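Local coordinates for protein flavohemoglobin (Malassezia yamatoensis, PDB 6O0A) that confers resistance to nitric oxide, probably by oxidising it to nitrate at a heme that receives electrons through a bound FAD, at residues A[188-193]-A[231-236]; A[202-207]-A[294-299]; A[223-228]-A[289-294]. One frame throughout, in Å; residues are numbered along the deposited sequence.

From the N terminus, the chain first passes 188-193, 202-207 and 223-228, all in the FAD-binding part, before any loop is closed. Contact 1 closes the first when 231-236 turns back against 188-193, joining two neighbouring strands of the antiparallel sheet. The helix 290-302 of the NAD-binding part then meets two earlier segments: 289-294, at its N-terminal end, packs on 223-228 in contact 3, and 294-299 packs on 202-207 in contact 2. Contact 3 is thus nested inside contact 2 and shares Leu-294 with it, while contact 1 crosses both. Contacts 2 and 3 join the two reductase domains beside the flavin; contact 1 holds the adjoining strands together.

Contact 1: residues A[188-193]-A[231-236]; sequences DMVFEP and ETQRRI
Asp-188 and Arg-235 form a side-on salt bridge at one end of an antiparallel strand pair. Arg-235 runs out extended and presents the edge of its guanidinium, NE donating to Asp-188 OD1 at 2.9 Å and NH2 to Asp-188 OD2 at 2.8 Å. The NE bond is nearly straight (172°) and takes the syn lone pair of OD1, whereas OD2 is met from outside the carboxylate plane; two bonds to two oxygens fix the rotation of both flat groups. Arg-235 NH2 also pairs with Glu-326, so its positive charge probably serves two carboxylates. At the other end Glu-192 and Gln-233 lie alongside each other, and Gln-233 NE2 reaches the anti lone pair of Glu-192 OE2 at 2.9 Å. A water bound to Thr-232 OG1 gives the same oxygen a second, weak bond.

Between these polar ends the backbones zip together. Met-189 faces Ile-236 and Phe-191 faces Arg-234 as hydrogen-bonded pairs, with Val-190 opposite Arg-235 in the non-hydrogen-bonded position between them.

Packing differs on the two faces. Val-190 CG1 touches the amide of Gln-233, 3.7 Å from its CD, and Val-190 CG2 lies 3.9 Å from the aliphatic CG of Arg-235. On the other face the contact is apolar, Ile-236 sending CD1 to within 4.1 Å of Phe-191 CE1.

Strand 186-193 is held on its far side by strand 171-181, and Phe-191 and Ile-236 reach strand 207-213 across the interior, as expected in the antiparallel barrel of ferredoxin reductase-like FAD domains.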
loop_
_atom_site.group_PDB
_atom_site.type_symbol
_atom_site.label_atom_id
_atom_site.label_comp_id
_atom_site.label_asym_id
_atom_site.label_seq_id
_atom_site.Cartn_x
_atom_site.Cartn_y
_atom_site.Cartn_z
ATOM N N ASP A 188 -8.422 16.521 -7.146
ATOM C CA ASP A 188 -7.002 16.798 -6.939
ATOM C C ASP A 188 -6.874 17.829 -5.820
ATOM O O ASP A 188 -7.382 18.955 -5.945
ATOM C CB ASP A 188 -6.433 17.304 -8.275
ATOM C CG ASP A 188 -4.942 17.619 -8.234
ATOM O OD1 ASP A 188 -4.290 17.394 -7.199
ATOM O OD2 ASP A 188 -4.417 18.103 -9.273
ATOM N N MET A 189 -6.248 17.432 -4.701
ATOM C CA MET A 189 -6.279 18.208 -3.459
ATOM C C MET A 189 -4.866 18.572 -3.025
ATOM O O MET A 189 -3.986 17.709 -2.996
ATOM C CB MET A 189 -6.976 17.399 -2.362
ATOM C CG MET A 189 -8.363 16.946 -2.814
ATOM S SD MET A 189 -9.204 15.956 -1.549
ATOM C CE MET A 189 -9.537 17.217 -0.328
ATOM N N VAL A 190 -4.652 19.838 -2.670
ATOM C CA VAL A 190 -3.353 20.308 -2.185
ATOM C C VAL A 190 -3.504 20.789 -0.748
ATOM O O VAL A 190 -4.349 21.646 -0.467
ATOM C CB VAL A 190 -2.788 21.438 -3.060
ATOM C CG1 VAL A 190 -1.434 21.910 -2.497
ATOM C CG2 VAL A 190 -2.653 20.984 -4.534
ATOM N N PHE A 191 -2.657 20.263 0.149
ATOM C CA PHE A 191 -2.663 20.595 1.568
ATOM C C PHE A 191 -1.357 21.275 1.978
ATOM O O PHE A 191 -0.285 20.974 1.439
ATOM C CB PHE A 191 -2.838 19.337 2.440
ATOM C CG PHE A 191 -4.167 18.637 2.277
ATOM C CD1 PHE A 191 -4.356 17.694 1.275
ATOM C CD2 PHE A 191 -5.206 18.900 3.146
ATOM C CE1 PHE A 191 -5.574 17.036 1.139
ATOM C CE2 PHE A 191 -6.424 18.247 3.021
ATOM C CZ PHE A 191 -6.612 17.323 2.010
ATOM N N GLU A 192 -1.432 22.167 2.960
ATOM C CA GLU A 192 -0.246 22.767 3.552
ATOM C C GLU A 192 -0.330 22.672 5.064
ATOM O O GLU A 192 -1.426 22.563 5.623
ATOM C CB GLU A 192 -0.089 24.235 3.120
ATOM C CG GLU A 192 0.330 24.338 1.655
ATOM C CD GLU A 192 0.419 25.770 1.165
ATOM O OE1 GLU A 192 0.246 26.689 1.988
ATOM O OE2 GLU A 192 0.658 25.965 -0.043
ATOM N N PRO A 193 0.810 22.681 5.757
ATOM C CA PRO A 193 0.764 22.540 7.222
ATOM C C PRO A 193 -0.074 23.633 7.864
ATOM O O PRO A 193 -0.025 24.802 7.467
ATOM C CB PRO A 193 2.232 22.647 7.645
ATOM C CG PRO A 193 2.990 22.201 6.467
ATOM C CD PRO A 193 2.190 22.650 5.249
ATOM N N GLU A 231 7.610 21.697 -1.927
ATOM C CA GLU A 231 8.070 20.911 -0.788
ATOM C C GLU A 231 7.310 21.267 0.479
ATOM O O GLU A 231 7.335 20.496 1.445
ATOM C CB GLU A 231 9.574 21.103 -0.591
ATOM C CG GLU A 231 10.401 20.035 -1.296
ATOM C CD GLU A 231 11.673 20.580 -1.923
ATOM O OE1 GLU A 231 11.856 21.818 -1.929
ATOM O OE2 GLU A 231 12.488 19.768 -2.416
ATOM N N THR A 232 6.621 22.402 0.479
ATOM C CA THR A 232 5.778 22.837 1.585
ATOM C C THR A 232 4.353 22.296 1.497
ATOM O O THR A 232 3.489 22.729 2.274
ATOM C CB THR A 232 5.750 24.363 1.620
ATOM O OG1 THR A 232 5.373 24.835 0.321
ATOM C CG2 THR A 232 7.126 24.907 1.961
ATOM N N GLN A 233 4.088 21.362 0.579
ATOM C CA GLN A 233 2.741 20.877 0.303
ATOM C C GLN A 233 2.683 19.354 0.296
ATOM O O GLN A 233 3.679 18.674 0.027
ATOM C CB GLN A 233 2.244 21.403 -1.058
ATOM C CG GLN A 233 2.192 22.907 -1.107
ATOM C CD GLN A 233 1.929 23.434 -2.499
ATOM O OE1 GLN A 233 2.279 22.799 -3.503
ATOM N NE2 GLN A 233 1.302 24.593 -2.569
ATOM N N ARG A 234 1.491 18.823 0.581
ATOM C CA ARG A 234 1.143 17.435 0.289
ATOM C C ARG A 234 -0.015 17.460 -0.695
ATOM O O ARG A 234 -1.061 18.055 -0.403
ATOM C CB ARG A 234 0.739 16.665 1.550
ATOM C CG ARG A 234 1.820 16.624 2.614
ATOM C CD ARG A 234 2.990 15.735 2.207
ATOM N NE ARG A 234 3.817 15.455 3.376
ATOM C CZ ARG A 234 5.136 15.315 3.357
ATOM N NH1 ARG A 234 5.809 15.413 2.211
ATOM N NH2 ARG A 234 5.790 15.081 4.484
ATOM N N ARG A 235 0.167 16.825 -1.849
ATOM C CA ARG A 235 -0.843 16.805 -2.896
ATOM C C ARG A 235 -1.235 15.366 -3.195
ATOM O O ARG A 235 -0.365 14.497 -3.312
ATOM C CB ARG A 235 -0.330 17.493 -4.161
ATOM C CG ARG A 235 -1.305 17.421 -5.322
ATOM C CD ARG A 235 -0.631 17.908 -6.602
ATOM N NE ARG A 235 -1.485 17.657 -7.763
ATOM C CZ ARG A 235 -1.007 17.470 -8.989
ATOM N NH1 ARG A 235 0.301 17.499 -9.189
ATOM N NH2 ARG A 235 -1.832 17.256 -10.006
ATOM N N ILE A 236 -2.543 15.119 -3.298
ATOM C CA ILE A 236 -3.096 13.798 -3.568
ATOM C C ILE A 236 -4.295 13.952 -4.499
ATOM O O ILE A 236 -4.947 15.001 -4.536
ATOM C CB ILE A 236 -3.520 13.058 -2.272
ATOM C CG1 ILE A 236 -4.601 13.872 -1.536
ATOM C CG2 ILE A 236 -2.303 12.815 -1.377
ATOM C CD1 ILE A 236 -5.126 13.180 -0.262
HETATM O O HOH W 1 3.378 26.686 -0.003
#

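Contact 2: residues A[202-207]-A[294-299]; sequences GKAGQY and LAFVEK. With FAD (flavin-adenine dinucleotide), chain B.
Ala-204 sets its methyl group onto the helix between Ala-295 and Lys-299, CB lying 3.6 Å from the carbonyl O of Ala-295 and 3.8 Å from Lys-299 CB. The ring of Phe-296 comes in from one flank: with CG anti to the carbonyl carbon (chi1 -68°) it extends toward the loop and turns an edge to Ala-204 O, 3.4 Å from CE1. Gly-205 CA lies 3.6 Å from the same Phe-296 CE1. Phe-369 makes an edge-to-face contact with this ring. The loop segment is a type II turn from Lys-203 to Gln-206, and Gly-205, whose phi is positive, takes its third position, bringing bare backbone close against Phe-296. This turn seats a loop of the FAD-binding part on helix 290-302 of the NAD-binding part, a junction between the two reductase domains. The Lys-299 chain bends at chi2 (60°) and again at its end, which carries NZ to a water 2.7 Å away that also accepts the N-H of Ala-204. The Gln-206 amide bonds to the residue that opens the turn, OE1 receiving Lys-203 N at 2.9 Å from above the carbonyl plane. One residue further on, the Tyr-207 ring lays a face against the flavin 7-methyl group, its CD2 3.4 Å from C7M of FAD.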
loop_
_atom_site.group_PDB
_atom_site.type_symbol
_atom_site.label_atom_id
_atom_site.label_comp_id
_atom_site.label_asym_id
_atom_site.label_seq_id
_atom_site.Cartn_x
_atom_site.Cartn_y
_atom_site.Cartn_z
ATOM N N GLY A 202 9.186 13.732 1.060
ATOM C CA GLY A 202 8.708 12.504 0.460
ATOM C C GLY A 202 9.581 12.059 -0.700
ATOM O O GLY A 202 10.280 12.854 -1.329
ATOM N N LYS A 203 9.557 10.754 -0.953
ATOM C CA LYS A 203 10.211 10.155 -2.107
ATOM C C LYS A 203 9.150 9.767 -3.124
ATOM O O LYS A 203 8.044 9.360 -2.756
ATOM C CB LYS A 203 11.031 8.927 -1.703
ATOM C CG LYS A 203 12.084 9.221 -0.622
ATOM C CD LYS A 203 13.035 8.054 -0.415
ATOM C CE LYS A 203 12.291 6.794 -0.015
ATOM N NZ LYS A 203 13.204 5.740 0.524
ATOM N N ALA A 204 9.478 9.905 -4.411
ATOM C CA ALA A 204 8.493 9.604 -5.441
ATOM C C ALA A 204 8.017 8.161 -5.328
ATOM O O ALA A 204 8.827 7.226 -5.269
ATOM C CB ALA A 204 9.082 9.872 -6.830
ATOM N N GLY A 205 6.689 7.993 -5.306
ATOM C CA GLY A 205 6.047 6.717 -5.069
ATOM C C GLY A 205 5.508 6.559 -3.662
ATOM O O GLY A 205 4.681 5.662 -3.422
ATOM N N GLN A 206 5.935 7.399 -2.728
ATOM C CA GLN A 206 5.441 7.221 -1.369
ATOM C C GLN A 206 4.030 7.780 -1.225
ATOM O O GLN A 206 3.522 8.536 -2.062
ATOM C CB GLN A 206 6.388 7.868 -0.361
ATOM C CG GLN A 206 7.743 7.149 -0.260
ATOM C CD GLN A 206 8.575 7.645 0.899
ATOM O OE1 GLN A 206 8.698 8.849 1.116
ATOM N NE2 GLN A 206 9.143 6.716 1.660
ATOM N N TYR A 207 3.388 7.385 -0.125
ATOM C CA TYR A 207 2.022 7.756 0.187
ATOM C C TYR A 207 1.969 8.357 1.582
ATOM O O TYR A 207 2.913 8.241 2.366
ATOM C CB TYR A 207 1.091 6.543 0.111
ATOM C CG TYR A 207 1.488 5.408 1.045
ATOM C CD1 TYR A 207 1.078 5.393 2.375
ATOM C CD2 TYR A 207 2.260 4.346 0.594
ATOM C CE1 TYR A 207 1.430 4.342 3.212
ATOM C CE2 TYR A 207 2.608 3.310 1.423
ATOM C CZ TYR A 207 2.193 3.316 2.734
ATOM O OH TYR A 207 2.551 2.265 3.547
ATOM N N LEU A 294 2.744 9.280 -12.272
ATOM C CA LEU A 294 3.038 10.706 -12.382
ATOM C C LEU A 294 4.148 11.136 -11.416
ATOM O O LEU A 294 5.038 11.914 -11.782
ATOM C CB LEU A 294 1.762 11.508 -12.138
ATOM C CG LEU A 294 1.946 13.020 -12.161
ATOM C CD1 LEU A 294 2.504 13.486 -13.513
ATOM C CD2 LEU A 294 0.626 13.726 -11.833
ATOM N N ALA A 295 4.126 10.632 -10.179
ATOM C CA ALA A 295 5.230 10.918 -9.263
ATOM C C ALA A 295 6.571 10.457 -9.835
ATOM O O ALA A 295 7.566 11.191 -9.779
ATOM C CB ALA A 295 4.964 10.261 -7.900
ATOM N N PHE A 296 6.613 9.246 -10.402
ATOM C CA PHE A 296 7.863 8.723 -10.960
ATOM C C PHE A 296 8.323 9.555 -12.144
ATOM O O PHE A 296 9.511 9.876 -12.271
ATOM C CB PHE A 296 7.683 7.274 -11.420
ATOM C CG PHE A 296 7.453 6.290 -10.312
ATOM C CD1 PHE A 296 7.950 6.515 -9.032
ATOM C CD2 PHE A 296 6.745 5.125 -10.558
ATOM C CE1 PHE A 296 7.740 5.591 -8.021
ATOM C CE2 PHE A 296 6.526 4.200 -9.545
ATOM C CZ PHE A 296 7.028 4.436 -8.278
ATOM N N VAL A 297 7.389 9.901 -13.027
ATOM C CA VAL A 297 7.754 10.611 -14.244
ATOM C C VAL A 297 8.255 12.008 -13.919
ATOM O O VAL A 297 9.243 12.469 -14.491
ATOM C CB VAL A 297 6.568 10.633 -15.221
ATOM C CG1 VAL A 297 6.895 11.529 -16.410
ATOM C CG2 VAL A 297 6.288 9.224 -15.706
ATOM N N GLU A 298 7.597 12.697 -12.981
ATOM C CA GLU A 298 8.059 14.023 -12.588
ATOM C C GLU A 298 9.464 13.971 -11.999
ATOM O O GLU A 298 10.292 14.849 -12.271
ATOM C CB GLU A 298 7.087 14.648 -11.583
ATOM C CG GLU A 298 7.334 16.150 -11.349
ATOM C CD GLU A 298 8.322 16.450 -10.229
ATOM O OE1 GLU A 298 8.454 15.636 -9.293
ATOM O OE2 GLU A 298 8.970 17.514 -10.285
ATOM N N LYS A 299 9.752 12.954 -11.180
ATOM C CA LYS A 299 11.082 12.851 -10.589
ATOM C C LYS A 299 12.129 12.530 -11.652
ATOM O O LYS A 299 13.198 13.154 -11.701
ATOM C CB LYS A 299 11.086 11.791 -9.483
ATOM C CG LYS A 299 12.417 11.679 -8.741
ATOM C CD LYS A 299 12.779 12.992 -8.068
ATOM C CE LYS A 299 14.154 12.919 -7.412
ATOM N NZ LYS A 299 14.275 11.759 -6.479
HETATM P PA FAD B . -13.507 1.887 1.948
HETATM O O1A FAD B . -14.458 2.374 2.975
HETATM O O2A FAD B . -12.128 1.551 2.446
HETATM O O5B FAD B . -14.119 0.609 1.210
HETATM C C5B FAD B . -13.300 -0.166 0.315
HETATM C C4B FAD B . -14.159 -1.318 -0.141
HETATM O O4B FAD B . -14.580 -2.076 1.016
HETATM C C3B FAD B . -15.454 -0.923 -0.827
HETATM O O3B FAD B . -15.273 -0.669 -2.219
HETATM C C2B FAD B . -16.324 -2.163 -0.602
HETATM O O2B FAD B . -16.056 -3.177 -1.565
HETATM C C1B FAD B . -15.865 -2.632 0.785
HETATM N N9A FAD B . -16.752 -2.217 1.868
HETATM C C8A FAD B . -16.901 -0.951 2.363
HETATM N N7A FAD B . -17.820 -0.844 3.292
HETATM C C5A FAD B . -18.315 -2.133 3.412
HETATM C C6A FAD B . -19.360 -2.676 4.179
HETATM N N6A FAD B . -20.105 -1.959 5.029
HETATM N N1A FAD B . -19.633 -3.992 4.030
HETATM C C2A FAD B . -18.895 -4.709 3.175
HETATM N N3A FAD B . -17.891 -4.304 2.390
HETATM C C4A FAD B . -17.655 -2.997 2.550
HETATM N N1 FAD B . -6.816 5.886 -3.872
HETATM C C2 FAD B . -6.908 6.974 -4.694
HETATM O O2 FAD B . -8.000 7.391 -5.105
HETATM N N3 FAD B . -5.746 7.636 -5.083
HETATM C C4 FAD B . -4.459 7.302 -4.703
HETATM O O4 FAD B . -3.498 7.972 -5.084
HETATM C C4X FAD B . -4.374 6.153 -3.832
HETATM N N5 FAD B . -3.192 5.771 -3.427
HETATM C C5X FAD B . -3.116 4.664 -2.587
HETATM C C6 FAD B . -1.861 4.231 -2.156
HETATM C C7 FAD B . -1.730 3.137 -1.305
HETATM C C7M FAD B . -0.357 2.671 -0.890
HETATM C C8 FAD B . -2.883 2.470 -0.856
HETATM C C8M FAD B . -2.786 1.306 0.094
HETATM C C9 FAD B . -4.134 2.891 -1.293
HETATM C C9A FAD B . -4.261 3.971 -2.163
HETATM N N10 FAD B . -5.519 4.414 -2.627
HETATM C C10 FAD B . -5.609 5.504 -3.467
HETATM C "C1'" FAD B . -6.761 3.782 -2.153
HETATM C "C2'" FAD B . -7.302 4.440 -0.888
HETATM O "O2'" FAD B . -6.367 4.268 0.177
HETATM C "C3'" FAD B . -8.665 3.876 -0.477
HETATM O "O3'" FAD B . -8.577 2.455 -0.384
HETATM C "C4'" FAD B . -9.790 4.237 -1.447
HETATM O "O4'" FAD B . -9.775 5.650 -1.658
HETATM C "C5'" FAD B . -11.152 3.782 -0.961
HETATM O "O5'" FAD B . -11.425 4.415 0.310
HETATM P P FAD B . -12.941 4.450 0.807
HETATM O O1P FAD B . -13.860 5.263 -0.034
HETATM O O2P FAD B . -12.908 4.922 2.235
HETATM O O3P FAD B . -13.423 2.932 0.753
HETATM O O HOH W 2 12.522 10.163 -5.184
#

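Contact 3: residues A[223-228]-A[289-294]; sequences QFTLLP and GVTPVL. With FAD (flavin-adenine dinucleotide), chain B.
Thr-225 and Thr-291 face each other with different first torsions. In Thr-225 OG1 lies beside the backbone N (chi1 -58°), which puts the methyl CG2 anti to that N and 3.6 Å from Pro-292 N. In Thr-291 (chi1 56°) the hydroxyl stands between backbone N and carbonyl carbon, which brings OG1 to 3.5 Å from Thr-225 CB. The same Thr-291 OG1 is 2.9 Å from FAD O4. Ile-288 O is a second possible acceptor for this hydroxyl. Farther along, Leu-227 drops CD2 against the helix, 3.5 Å from Thr-291 O, and Pro-228 rests its ring on Leu-294, CD to CG 4.0 Å.

The strand segment continues Arg-222 as Arg-Gln-Phe-Thr, a variant of the flavin-binding Arg-x-Tyr-Ser signature of ferredoxin reductase-like enzymes, with Phe and Thr in place of Tyr and Ser. The Phe-224 ring takes the tyrosine place, its edge at the flavin pyrimidine, CD1 3.5 Å from C2, with the ribityl O2' over one face. O2' itself donates to Gln-223 O at 2.6 Å.

The backbone N-H of Thr-225 is shared between FAD N5, at 3.2 Å from N, and O4. With N5 accepting, the bonding is consistent with oxidised flavin. An N-H placed across N5 and O4 would probably favour electron density gathering there on reduction, and N5 is the atom that receives hydride in this family.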
loop_
_atom_site.group_PDB
_atom_site.type_symbol
_atom_site.label_atom_id
_atom_site.label_comp_id
_atom_site.label_asym_id
_atom_site.label_seq_id
_atom_site.Cartn_x
_atom_site.Cartn_y
_atom_site.Cartn_z
ATOM N N GLN A 223 -4.919 5.806 2.735
ATOM C CA GLN A 223 -3.644 6.139 2.098
ATOM C C GLN A 223 -3.839 6.691 0.693
ATOM O O GLN A 223 -4.683 6.201 -0.065
ATOM C CB GLN A 223 -2.720 4.922 2.027
ATOM C CG GLN A 223 -2.279 4.412 3.400
ATOM C CD GLN A 223 -3.367 3.622 4.098
ATOM O OE1 GLN A 223 -3.949 2.707 3.515
ATOM N NE2 GLN A 223 -3.628 3.953 5.373
ATOM N N PHE A 224 -3.043 7.706 0.350
ATOM C CA PHE A 224 -3.018 8.231 -1.015
ATOM C C PHE A 224 -1.591 8.554 -1.426
ATOM O O PHE A 224 -0.799 9.057 -0.633
ATOM C CB PHE A 224 -3.916 9.465 -1.159
ATOM C CG PHE A 224 -5.346 9.185 -0.811
ATOM C CD1 PHE A 224 -6.184 8.554 -1.712
ATOM C CD2 PHE A 224 -5.839 9.506 0.445
ATOM C CE1 PHE A 224 -7.497 8.264 -1.377
ATOM C CE2 PHE A 224 -7.146 9.224 0.788
ATOM C CZ PHE A 224 -7.981 8.603 -0.125
ATOM N N THR A 225 -1.277 8.262 -2.684
ATOM C CA THR A 225 0.047 8.513 -3.236
ATOM C C THR A 225 0.318 10.008 -3.384
ATOM O O THR A 225 -0.521 10.766 -3.882
ATOM C CB THR A 225 0.144 7.823 -4.598
ATOM O OG1 THR A 225 -0.103 6.423 -4.423
ATOM C CG2 THR A 225 1.540 8.022 -5.207
ATOM N N LEU A 226 1.507 10.430 -2.958
ATOM C CA LEU A 226 1.902 11.825 -3.094
ATOM C C LEU A 226 2.152 12.191 -4.552
ATOM O O LEU A 226 2.762 11.428 -5.308
ATOM C CB LEU A 226 3.158 12.096 -2.275
ATOM C CG LEU A 226 2.855 12.067 -0.778
ATOM C CD1 LEU A 226 4.162 12.220 0.011
ATOM C CD2 LEU A 226 1.872 13.195 -0.443
ATOM N N LEU A 227 1.696 13.374 -4.930
ATOM C CA LEU A 227 1.825 13.910 -6.281
ATOM C C LEU A 227 2.748 15.127 -6.325
ATOM O O LEU A 227 2.995 15.786 -5.303
ATOM C CB LEU A 227 0.441 14.301 -6.823
ATOM C CG LEU A 227 -0.544 13.151 -7.024
ATOM C CD1 LEU A 227 -1.899 13.701 -7.389
ATOM C CD2 LEU A 227 -0.025 12.187 -8.101
ATOM N N PRO A 228 3.264 15.472 -7.507
ATOM C CA PRO A 228 4.185 16.614 -7.609
ATOM C C PRO A 228 3.604 17.896 -7.025
ATOM O O PRO A 228 2.466 18.281 -7.314
ATOM C CB PRO A 228 4.421 16.740 -9.119
ATOM C CG PRO A 228 4.217 15.371 -9.635
ATOM C CD PRO A 228 3.153 14.735 -8.782
ATOM N N GLY A 289 -4.605 4.563 -10.647
ATOM C CA GLY A 289 -3.265 4.014 -10.550
ATOM C C GLY A 289 -2.212 4.856 -11.249
ATOM O O GLY A 289 -1.022 4.579 -11.102
ATOM N N VAL A 290 -2.630 5.884 -11.989
ATOM C CA VAL A 290 -1.699 6.847 -12.554
ATOM C C VAL A 290 -0.918 7.608 -11.488
ATOM O O VAL A 290 0.122 8.176 -11.794
ATOM C CB VAL A 290 -2.470 7.831 -13.470
ATOM C CG1 VAL A 290 -3.256 8.837 -12.645
ATOM C CG2 VAL A 290 -1.512 8.562 -14.399
ATOM N N THR A 291 -1.393 7.666 -10.238
ATOM C CA THR A 291 -0.770 8.621 -9.324
ATOM C C THR A 291 0.699 8.304 -9.023
ATOM O O THR A 291 1.528 9.225 -9.120
ATOM C CB THR A 291 -1.621 8.787 -8.055
ATOM O OG1 THR A 291 -1.853 7.529 -7.410
ATOM C CG2 THR A 291 -2.978 9.438 -8.393
ATOM N N PRO A 292 1.112 7.066 -8.702
ATOM C CA PRO A 292 2.569 6.824 -8.601
ATOM C C PRO A 292 3.309 7.025 -9.919
ATOM O O PRO A 292 4.463 7.472 -9.915
ATOM C CB PRO A 292 2.664 5.366 -8.115
ATOM C CG PRO A 292 1.347 4.757 -8.430
ATOM C CD PRO A 292 0.334 5.860 -8.342
ATOM N N VAL A 293 2.669 6.717 -11.046
ATOM C CA VAL A 293 3.314 6.908 -12.346
ATOM C C VAL A 293 3.683 8.377 -12.548
ATOM O O VAL A 293 4.808 8.711 -12.943
ATOM C CB VAL A 293 2.398 6.378 -13.464
ATOM C CG1 VAL A 293 2.951 6.738 -14.846
ATOM C CG2 VAL A 293 2.231 4.851 -13.346
ATOM N N LEU A 294 2.744 9.280 -12.272
ATOM C CA LEU A 294 3.038 10.706 -12.382
ATOM C C LEU A 294 4.148 11.136 -11.416
ATOM O O LEU A 294 5.038 11.914 -11.782
ATOM C CB LEU A 294 1.762 11.508 -12.138
ATOM C CG LEU A 294 1.946 13.020 -12.161
ATOM C CD1 LEU A 294 2.504 13.486 -13.513
ATOM C CD2 LEU A 294 0.626 13.726 -11.833
HETATM P PA FAD B . -13.507 1.887 1.948
HETATM O O1A FAD B . -14.458 2.374 2.975
HETATM O O2A FAD B . -12.128 1.551 2.446
HETATM O O5B FAD B . -14.119 0.609 1.210
HETATM C C5B FAD B . -13.300 -0.166 0.315
HETATM C C4B FAD B . -14.159 -1.318 -0.141
HETATM O O4B FAD B . -14.580 -2.076 1.016
HETATM C C3B FAD B . -15.454 -0.923 -0.827
HETATM O O3B FAD B . -15.273 -0.669 -2.219
HETATM C C2B FAD B . -16.324 -2.163 -0.602
HETATM O O2B FAD B . -16.056 -3.177 -1.565
HETATM C C1B FAD B . -15.865 -2.632 0.785
HETATM N N9A FAD B . -16.752 -2.217 1.868
HETATM C C8A FAD B . -16.901 -0.951 2.363
HETATM N N7A FAD B . -17.820 -0.844 3.292
HETATM C C5A FAD B . -18.315 -2.133 3.412
HETATM C C6A FAD B . -19.360 -2.676 4.179
HETATM N N6A FAD B . -20.105 -1.959 5.029
HETATM N N1A FAD B . -19.633 -3.992 4.030
HETATM C C2A FAD B . -18.895 -4.709 3.175
HETATM N N3A FAD B . -17.891 -4.304 2.390
HETATM C C4A FAD B . -17.655 -2.997 2.550
HETATM N N1 FAD B . -6.816 5.886 -3.872
HETATM C C2 FAD B . -6.908 6.974 -4.694
HETATM O O2 FAD B . -8.000 7.391 -5.105
HETATM N N3 FAD B . -5.746 7.636 -5.083
HETATM C C4 FAD B . -4.459 7.302 -4.703
HETATM O O4 FAD B . -3.498 7.972 -5.084
HETATM C C4X FAD B . -4.374 6.153 -3.832
HETATM N N5 FAD B . -3.192 5.771 -3.427
HETATM C C5X FAD B . -3.116 4.664 -2.587
HETATM C C6 FAD B . -1.861 4.231 -2.156
HETATM C C7 FAD B . -1.730 3.137 -1.305
HETATM C C7M FAD B . -0.357 2.671 -0.890
HETATM C C8 FAD B . -2.883 2.470 -0.856
HETATM C C8M FAD B . -2.786 1.306 0.094
HETATM C C9 FAD B . -4.134 2.891 -1.293
HETATM C C9A FAD B . -4.261 3.971 -2.163
HETATM N N10 FAD B . -5.519 4.414 -2.627
HETATM C C10 FAD B . -5.609 5.504 -3.467
HETATM C "C1'" FAD B . -6.761 3.782 -2.153
HETATM C "C2'" FAD B . -7.302 4.440 -0.888
HETATM O "O2'" FAD B . -6.367 4.268 0.177
HETATM C "C3'" FAD B . -8.665 3.876 -0.477
HETATM O "O3'" FAD B . -8.577 2.455 -0.384
HETATM C "C4'" FAD B . -9.790 4.237 -1.447
HETATM O "O4'" FAD B . -9.775 5.650 -1.658
HETATM C "C5'" FAD B . -11.152 3.782 -0.961
HETATM O "O5'" FAD B . -11.425 4.415 0.310
HETATM P P FAD B . -12.941 4.450 0.807
HETATM O O1P FAD B . -13.860 5.263 -0.034
HETATM O O2P FAD B . -12.908 4.922 2.235
HETATM O O3P FAD B . -13.423 2.932 0.753
#